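DTDP-glucose 4,6-dehydratase (Klebsiella pneumoniae, PDB 5U4Q) probably catalyses the NAD-dependent dehydration of dTDP-glucose to the 4-keto-6-deoxy sugar, as an extended short-chain dehydrogenase/reductase with a Rossmann fold. Local coordinates at residues T183-W188 and M272-A277; A194-T199 and V328-D333. All blocks are in the same frame, centred on the assembly; numbering follows the deposited sequence.

Interaction 1 (T183-W188 and M272-A277); sequences TVYGPW and MDYITA. With NAD (nicotinamide-adenine-dinucleotide), chain C.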
loop_
_atom_site.group_PDB
_atom_site.type_symbol
_atom_site.label_atom_id
_atom_site.label_comp_id
_atom_site.label_asym_id
_atom_site.label_seq_id
_atom_site.Cartn_x
_atom_site.Cartn_y
_atom_site.Cartn_z
ATOM N N THR A 183 -7.815 13.818 13.597
ATOM C CA THR A 183 -8.837 13.286 14.498
ATOM C C THR A 183 -10.119 14.107 14.331
ATOM O O THR A 183 -10.094 15.333 14.298
ATOM C CB THR A 183 -8.333 13.337 15.936
ATOM O OG1 THR A 183 -7.162 12.510 16.029
ATOM C CG2 THR A 183 -9.388 12.842 16.926
ATOM N N VAL A 184 -11.238 13.399 14.228
ATOM C CA VAL A 184 -12.555 14.009 14.077
ATOM C C VAL A 184 -13.362 13.683 15.338
ATOM O O VAL A 184 -13.194 12.632 15.915
ATOM C CB VAL A 184 -13.255 13.492 12.808
ATOM C CG1 VAL A 184 -14.595 14.192 12.613
ATOM C CG2 VAL A 184 -12.349 13.672 11.599
ATOM N N TYR A 185 -14.228 14.599 15.768
ATOM C CA TYR A 185 -15.029 14.374 16.969
ATOM C C TYR A 185 -16.426 14.986 16.848
ATOM O O TYR A 185 -16.663 15.908 16.068
ATOM C CB TYR A 185 -14.313 14.936 18.213
ATOM C CG TYR A 185 -14.395 16.436 18.387
ATOM C CD1 TYR A 185 -13.518 17.295 17.717
ATOM C CD2 TYR A 185 -15.320 17.004 19.269
ATOM C CE1 TYR A 185 -13.605 18.659 17.875
ATOM C CE2 TYR A 185 -15.397 18.363 19.450
ATOM C CZ TYR A 185 -14.528 19.204 18.778
ATOM O OH TYR A 185 -14.605 20.582 18.938
ATOM N N GLY A 186 -17.347 14.453 17.626
ATOM C CA GLY A 186 -18.685 15.011 17.693
ATOM C C GLY A 186 -19.792 14.019 17.865
ATOM O O GLY A 186 -19.558 12.816 18.039
ATOM N N PRO A 187 -21.038 14.534 17.832
ATOM C CA PRO A 187 -22.217 13.677 17.932
ATOM C C PRO A 187 -22.164 12.463 16.982
ATOM O O PRO A 187 -21.678 12.567 15.849
ATOM C CB PRO A 187 -23.357 14.618 17.572
ATOM C CG PRO A 187 -22.872 15.952 18.014
ATOM C CD PRO A 187 -21.395 15.956 17.726
ATOM N N TRP A 188 -22.588 11.316 17.496
ATOM C CA TRP A 188 -22.563 10.054 16.759
ATOM C C TRP A 188 -21.133 9.591 16.462
ATOM O O TRP A 188 -20.905 8.818 15.524
ATOM C CB TRP A 188 -23.394 10.127 15.461
ATOM C CG TRP A 188 -24.785 10.588 15.697
ATOM C CD1 TRP A 188 -25.291 11.815 15.450
ATOM C CD2 TRP A 188 -25.855 9.798 16.219
ATOM N NE1 TRP A 188 -26.637 11.857 15.806
ATOM C CE2 TRP A 188 -26.994 10.635 16.294
ATOM C CE3 TRP A 188 -25.948 8.476 16.682
ATOM C CZ2 TRP A 188 -28.233 10.179 16.788
ATOM C CZ3 TRP A 188 -27.190 8.023 17.195
ATOM C CH2 TRP A 188 -28.303 8.889 17.242
HETATM N N MSE A 272 -5.438 19.099 27.191
HETATM C CA MSE A 272 -6.060 19.462 28.457
HETATM C C MSE A 272 -7.240 20.388 28.267
HETATM O O MSE A 272 -8.124 20.385 29.075
HETATM C CB MSE A 272 -5.042 20.073 29.442
HETATM C CG MSE A 272 -5.586 20.237 30.872
HETATM SE SE MSE A 272 -6.088 18.580 31.796
HETATM C CE MSE A 272 -4.265 17.858 31.834
ATOM N N ASP A 273 -7.283 21.185 27.198
ATOM C CA ASP A 273 -8.444 22.083 26.981
ATOM C C ASP A 273 -9.724 21.256 26.753
ATOM O O ASP A 273 -10.808 21.634 27.224
ATOM C CB ASP A 273 -8.237 23.024 25.785
ATOM C CG ASP A 273 -7.103 24.032 25.994
ATOM O OD1 ASP A 273 -6.743 24.321 27.147
ATOM O OD2 ASP A 273 -6.595 24.559 24.985
ATOM N N TYR A 274 -9.596 20.137 26.038
ATOM C CA TYR A 274 -10.750 19.255 25.803
ATOM C C TYR A 274 -11.167 18.538 27.073
ATOM O O TYR A 274 -12.346 18.425 27.351
ATOM C CB TYR A 274 -10.447 18.209 24.725
ATOM C CG TYR A 274 -10.260 18.799 23.370
ATOM C CD1 TYR A 274 -11.353 19.104 22.574
ATOM C CD2 TYR A 274 -9.002 19.054 22.875
ATOM C CE1 TYR A 274 -11.190 19.663 21.315
ATOM C CE2 TYR A 274 -8.821 19.624 21.612
ATOM C CZ TYR A 274 -9.921 19.908 20.836
ATOM O OH TYR A 274 -9.749 20.477 19.595
ATOM N N ILE A 275 -10.192 18.043 27.841
ATOM C CA ILE A 275 -10.510 17.342 29.086
ATOM C C ILE A 275 -11.199 18.290 30.063
ATOM O O ILE A 275 -12.212 17.943 30.643
ATOM C CB ILE A 275 -9.248 16.726 29.716
ATOM C CG1 ILE A 275 -8.654 15.706 28.743
ATOM C CG2 ILE A 275 -9.583 16.062 31.053
ATOM C CD1 ILE A 275 -7.386 15.059 29.242
ATOM N N THR A 276 -10.648 19.490 30.236
ATOM C CA THR A 276 -11.243 20.445 31.165
ATOM C C THR A 276 -12.676 20.781 30.770
ATOM O O THR A 276 -13.586 20.831 31.624
ATOM C CB THR A 276 -10.409 21.735 31.234
ATOM O OG1 THR A 276 -9.076 21.403 31.655
ATOM C CG2 THR A 276 -11.029 22.726 32.195
ATOM N N ALA A 277 -12.886 21.002 29.472
ATOM C CA ALA A 277 -14.224 21.311 28.976
ATOM C C ALA A 277 -15.198 20.142 29.208
ATOM O O ALA A 277 -16.362 20.358 29.523
ATOM C CB ALA A 277 -14.181 21.682 27.504
HETATM P PA NAD C . -16.101 4.122 11.698
HETATM O O1A NAD C . -17.108 4.762 12.573
HETATM O O2A NAD C . -15.433 2.824 12.107
HETATM O O5B NAD C . -16.771 3.956 10.236
HETATM C C5B NAD C . -16.277 3.098 9.215
HETATM C C4B NAD C . -17.411 2.183 8.784
HETATM O O4B NAD C . -16.823 1.311 7.800
HETATM C C3B NAD C . -17.963 1.320 9.911
HETATM O O3B NAD C . -19.355 1.532 10.194
HETATM C C2B NAD C . -17.648 -0.099 9.435
HETATM O O2B NAD C . -18.679 -1.051 9.764
HETATM C C1B NAD C . -17.413 0.042 7.933
HETATM N N9A NAD C . -16.526 -0.993 7.376
HETATM C C8A NAD C . -15.309 -1.359 7.839
HETATM N N7A NAD C . -14.808 -2.350 7.098
HETATM C C5A NAD C . -15.702 -2.616 6.132
HETATM C C6A NAD C . -15.795 -3.598 5.032
HETATM N N6A NAD C . -14.827 -4.470 4.785
HETATM N N1A NAD C . -16.900 -3.549 4.287
HETATM C C2A NAD C . -17.908 -2.692 4.506
HETATM N N3A NAD C . -17.905 -1.789 5.508
HETATM C C4A NAD C . -16.823 -1.731 6.330
HETATM O O3 NAD C . -14.860 5.109 11.404
HETATM P PN NAD C . -14.870 6.632 10.883
HETATM O O1N NAD C . -16.200 7.080 10.439
HETATM O O2N NAD C . -14.056 7.383 11.937
HETATM O O5D NAD C . -13.906 6.452 9.626
HETATM C C5D NAD C . -14.230 6.797 8.282
HETATM C C4D NAD C . -12.918 6.817 7.515
HETATM O O4D NAD C . -12.126 7.950 7.938
HETATM C C3D NAD C . -11.999 5.608 7.643
HETATM O O3D NAD C . -11.440 5.346 6.354
HETATM C C2D NAD C . -10.886 6.061 8.557
HETATM O O2D NAD C . -9.627 5.404 8.299
HETATM C C1D NAD C . -10.801 7.545 8.259
HETATM N N1N NAD C . -10.316 8.328 9.413
HETATM C C2N NAD C . -11.113 8.688 10.445
HETATM C C3N NAD C . -10.618 9.437 11.526
HETATM C C7N NAD C . -11.456 9.880 12.733
HETATM O O7N NAD C . -10.973 10.678 13.551
HETATM N N7N NAD C . -12.692 9.414 12.982
HETATM C C4N NAD C . -9.284 9.777 11.541
HETATM C C5N NAD C . -8.474 9.390 10.482
HETATM C C6N NAD C . -8.998 8.645 9.432
HETATM O O HOH W 1 -12.220 21.626 18.094
#

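Interaction 2 (A194-T199 and V328-D333); sequences ALFKFT and VDWYKD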
loop_
_atom_site.group_PDB
_atom_site.type_symbol
_atom_site.label_atom_id
_atom_site.label_comp_id
_atom_site.label_asym_id
_atom_site.label_seq_id
_atom_site.Cartn_x
_atom_site.Cartn_y
_atom_site.Cartn_z
ATOM N N ALA A 194 -11.275 10.012 20.433
ATOM C CA ALA A 194 -11.614 11.417 20.717
ATOM C C ALA A 194 -12.437 11.684 21.961
ATOM O O ALA A 194 -12.182 11.068 22.990
ATOM C CB ALA A 194 -12.265 12.002 19.473
ATOM N N LEU A 195 -13.426 12.589 21.899
ATOM C CA LEU A 195 -14.173 12.924 23.098
ATOM C C LEU A 195 -14.988 11.767 23.642
ATOM O O LEU A 195 -15.168 11.619 24.842
ATOM C CB LEU A 195 -15.106 14.084 22.865
ATOM C CG LEU A 195 -14.512 15.411 22.472
ATOM C CD1 LEU A 195 -15.627 16.434 22.519
ATOM C CD2 LEU A 195 -13.392 15.790 23.445
ATOM N N PHE A 196 -15.522 10.940 22.744
ATOM C CA PHE A 196 -16.308 9.785 23.137
ATOM C C PHE A 196 -15.427 8.860 24.004
ATOM O O PHE A 196 -15.856 8.389 25.053
ATOM C CB PHE A 196 -16.792 9.092 21.842
ATOM C CG PHE A 196 -18.015 8.225 21.977
ATOM C CD1 PHE A 196 -18.345 7.536 23.145
ATOM C CD2 PHE A 196 -18.788 8.008 20.848
ATOM C CE1 PHE A 196 -19.473 6.726 23.184
ATOM C CE2 PHE A 196 -19.892 7.183 20.879
ATOM C CZ PHE A 196 -20.223 6.533 22.038
ATOM N N LYS A 197 -14.199 8.625 23.564
ATOM C CA LYS A 197 -13.259 7.792 24.336
ATOM C C LYS A 197 -13.075 8.363 25.739
ATOM O O LYS A 197 -13.181 7.637 26.725
ATOM C CB LYS A 197 -11.914 7.694 23.627
ATOM C CG LYS A 197 -10.856 6.899 24.383
ATOM C CD LYS A 197 -9.559 6.827 23.606
ATOM C CE LYS A 197 -8.557 5.923 24.311
ATOM N NZ LYS A 197 -7.383 5.657 23.439
ATOM N N PHE A 198 -12.823 9.664 25.826
ATOM C CA PHE A 198 -12.639 10.280 27.161
ATOM C C PHE A 198 -13.908 10.230 28.010
ATOM O O PHE A 198 -13.852 9.975 29.217
ATOM C CB PHE A 198 -12.187 11.735 27.077
ATOM C CG PHE A 198 -10.925 11.960 26.305
ATOM C CD1 PHE A 198 -9.837 11.095 26.411
ATOM C CD2 PHE A 198 -10.796 13.096 25.501
ATOM C CE1 PHE A 198 -8.672 11.329 25.686
ATOM C CE2 PHE A 198 -9.627 13.344 24.786
ATOM C CZ PHE A 198 -8.567 12.452 24.873
ATOM N N THR A 199 -15.060 10.489 27.397
ATOM C CA THR A 199 -16.321 10.509 28.118
ATOM C C THR A 199 -16.652 9.134 28.700
ATOM O O THR A 199 -17.069 9.028 29.858
ATOM C CB THR A 199 -17.464 10.961 27.175
ATOM O OG1 THR A 199 -17.210 12.289 26.713
ATOM C CG2 THR A 199 -18.807 10.912 27.871
ATOM N N VAL A 328 -21.563 16.384 24.262
ATOM C CA VAL A 328 -22.190 15.961 25.527
ATOM C C VAL A 328 -23.715 15.952 25.418
ATOM O O VAL A 328 -24.361 15.040 25.915
ATOM C CB VAL A 328 -21.663 16.786 26.703
ATOM C CG1 VAL A 328 -22.495 16.548 27.971
ATOM C CG2 VAL A 328 -20.203 16.432 26.948
ATOM N N ASP A 329 -24.263 16.942 24.733
ATOM C CA ASP A 329 -25.710 16.980 24.457
ATOM C C ASP A 329 -26.150 15.713 23.735
ATOM O O ASP A 329 -27.131 15.078 24.112
ATOM C CB ASP A 329 -26.048 18.218 23.643
ATOM C CG ASP A 329 -27.470 18.220 23.133
ATOM O OD1 ASP A 329 -28.422 18.421 23.921
ATOM O OD2 ASP A 329 -27.664 18.033 21.922
ATOM N N TRP A 330 -25.379 15.304 22.727
ATOM C CA TRP A 330 -25.689 14.070 22.017
ATOM C C TRP A 330 -25.568 12.854 22.938
ATOM O O TRP A 330 -26.474 12.024 23.025
ATOM C CB TRP A 330 -24.775 13.864 20.777
ATOM C CG TRP A 330 -24.971 12.497 20.251
ATOM C CD1 TRP A 330 -26.028 12.061 19.550
ATOM C CD2 TRP A 330 -24.153 11.339 20.501
ATOM N NE1 TRP A 330 -25.941 10.718 19.343
ATOM C CE2 TRP A 330 -24.803 10.239 19.917
ATOM C CE3 TRP A 330 -22.925 11.128 21.144
ATOM C CZ2 TRP A 330 -24.269 8.961 19.944
ATOM C CZ3 TRP A 330 -22.416 9.870 21.194
ATOM C CH2 TRP A 330 -23.072 8.794 20.578
ATOM N N TYR A 331 -24.449 12.750 23.633
ATOM C CA TYR A 331 -24.154 11.580 24.459
ATOM C C TYR A 331 -25.244 11.358 25.539
ATOM O O TYR A 331 -25.725 10.247 25.714
ATOM C CB TYR A 331 -22.772 11.686 25.116
ATOM C CG TYR A 331 -22.340 10.467 25.876
ATOM C CD1 TYR A 331 -22.752 10.251 27.193
ATOM C CD2 TYR A 331 -21.495 9.537 25.299
ATOM C CE1 TYR A 331 -22.353 9.113 27.882
ATOM C CE2 TYR A 331 -21.095 8.392 25.983
ATOM C CZ TYR A 331 -21.543 8.186 27.264
ATOM O OH TYR A 331 -21.123 7.052 27.920
ATOM N N LYS A 332 -25.600 12.428 26.235
ATOM C CA LYS A 332 -26.574 12.310 27.337
ATOM C C LYS A 332 -27.914 11.841 26.862
ATOM O O LYS A 332 -28.573 11.016 27.532
ATOM C CB LYS A 332 -26.738 13.636 28.074
ATOM C CG LYS A 332 -25.574 14.000 28.971
ATOM C CD LYS A 332 -25.945 15.205 29.828
ATOM C CE LYS A 332 -24.921 15.506 30.876
ATOM N NZ LYS A 332 -25.453 16.552 31.824
ATOM N N ASP A 333 -28.335 12.374 25.728
ATOM C CA ASP A 333 -29.604 12.009 25.141
ATOM C C ASP A 333 -29.574 10.584 24.616
ATOM O O ASP A 333 -30.490 9.806 24.882
ATOM C CB ASP A 333 -29.947 12.949 24.002
ATOM C CG ASP A 333 -31.276 12.626 23.381
ATOM O OD1 ASP A 333 -32.304 12.990 23.982
ATOM O OD2 ASP A 333 -31.273 12.035 22.295
#

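Interaction 1 (T183-W188 and M272-A277)
Y185 and Y274 meet in a buried T-shaped aromatic contact that joins the end of strand 176-185, in the Rossmann sheet, to helix 271-282. The edge of the Y274 ring is turned toward the face of Y185, with centroids 5.8 Å apart and planes at 78°. The closest atoms are Y185 CZ and Y274 CE1 at 4.2 Å, so the rings touch lightly. The two backbones stay well apart, Y185 CA lying 11.0 Å from Y274 CA, and the long side chains bridge the distance between them. A single water ties the phenol ends together: it sits 2.7 Å from Y185 OH and donates a hydrogen bond to Y274 OH at 3.1 Å, lying in the plane of the Y274 ring at its edge. Each hydroxyl thus has a polar partner within this apolar setting. One residue earlier on the strand, V184 N donates to the carboxamide oxygen O7N of NAD at 2.8 Å, with an N-H...O angle of 156°. This bond probably helps to fix the rotation of the carboxamide and with it the placing of the nicotinamide. V184 CG2, anti to the carbonyl carbon and beside the backbone N, lies against the same carboxamide. Y185 also meets Y222 edge-to-face, Y274 lies against F220, and L195 of helix 194-203 touches both tyrosines, while V320 of helix 320-334 packs on Y274.

Interaction 2 (A194-T199 and V328-D333)
L195 O is gripped twice by T199, through the helical bond from T199 N at 2.8 Å and through a bond from T199 OG1, also 2.8 Å long. The hydroxyl approaches from above the carbonyl plane, off any lone pair, and spends its proton on its own helix, one turn back. With OG1 held there, the other branch of T199, CG2, lies anti to the backbone N and extends toward segment 328-333 of helix 320-334. T199 CG2 rests almost exactly over the centre of the Y331 ring, 3.7 Å from its centroid and 4° off the normal, a CH-pi contact. F196 meets the same tyrosine at its edge: F196 CE1 is 3.6 Å from Y331 CE2, and the two ring planes are perpendicular. W330 turns the edge of its six-membered ring toward F196 as well, W330 CH2 lying 3.6 Å from F196 CE2 with planes at 68°. Both pairs are offset edge-to-face stacks in which F196 supplies the face, and the three rings form an aromatic cluster without a hydrogen bond between the segments. Side chains span the 11.4 Å between the axes of segments 194-199 and 328-333, which cross at -52°. The contact lies in the part of the fold beyond the Rossmann sheet. L278 of helix 271-282 touches both T199 and V328, F327 of helix 320-334 packs on L195 and T199, and W330 continues to W188 and P187, beyond the end of strand 176-185.

How the interactions relate
The two contacts lie side by side, their centres 8 Å apart, and their segments alternate along the chain: 183-188, 194-199, 272-277, 328-333. Strand 176-185 leads on to helix 194-203, so the first segments of both are close in sequence, whereas their partners come from helices 271-282 and 320-334 much later. They touch directly, Y185 CD2 packing on L195 CD1 at 3.3 Å and P187 CB on W330 CB at 3.6 Å. The strand segment of interaction 1 borders the nicotinamide end of NAD, while its aromatic pair faces away from the cofactor; interaction 2 extends the packing outward. Together they join the cofactor-binding sheet to the C-terminal helices, the region that in relatives forms the nucleotide-sugar-binding domain.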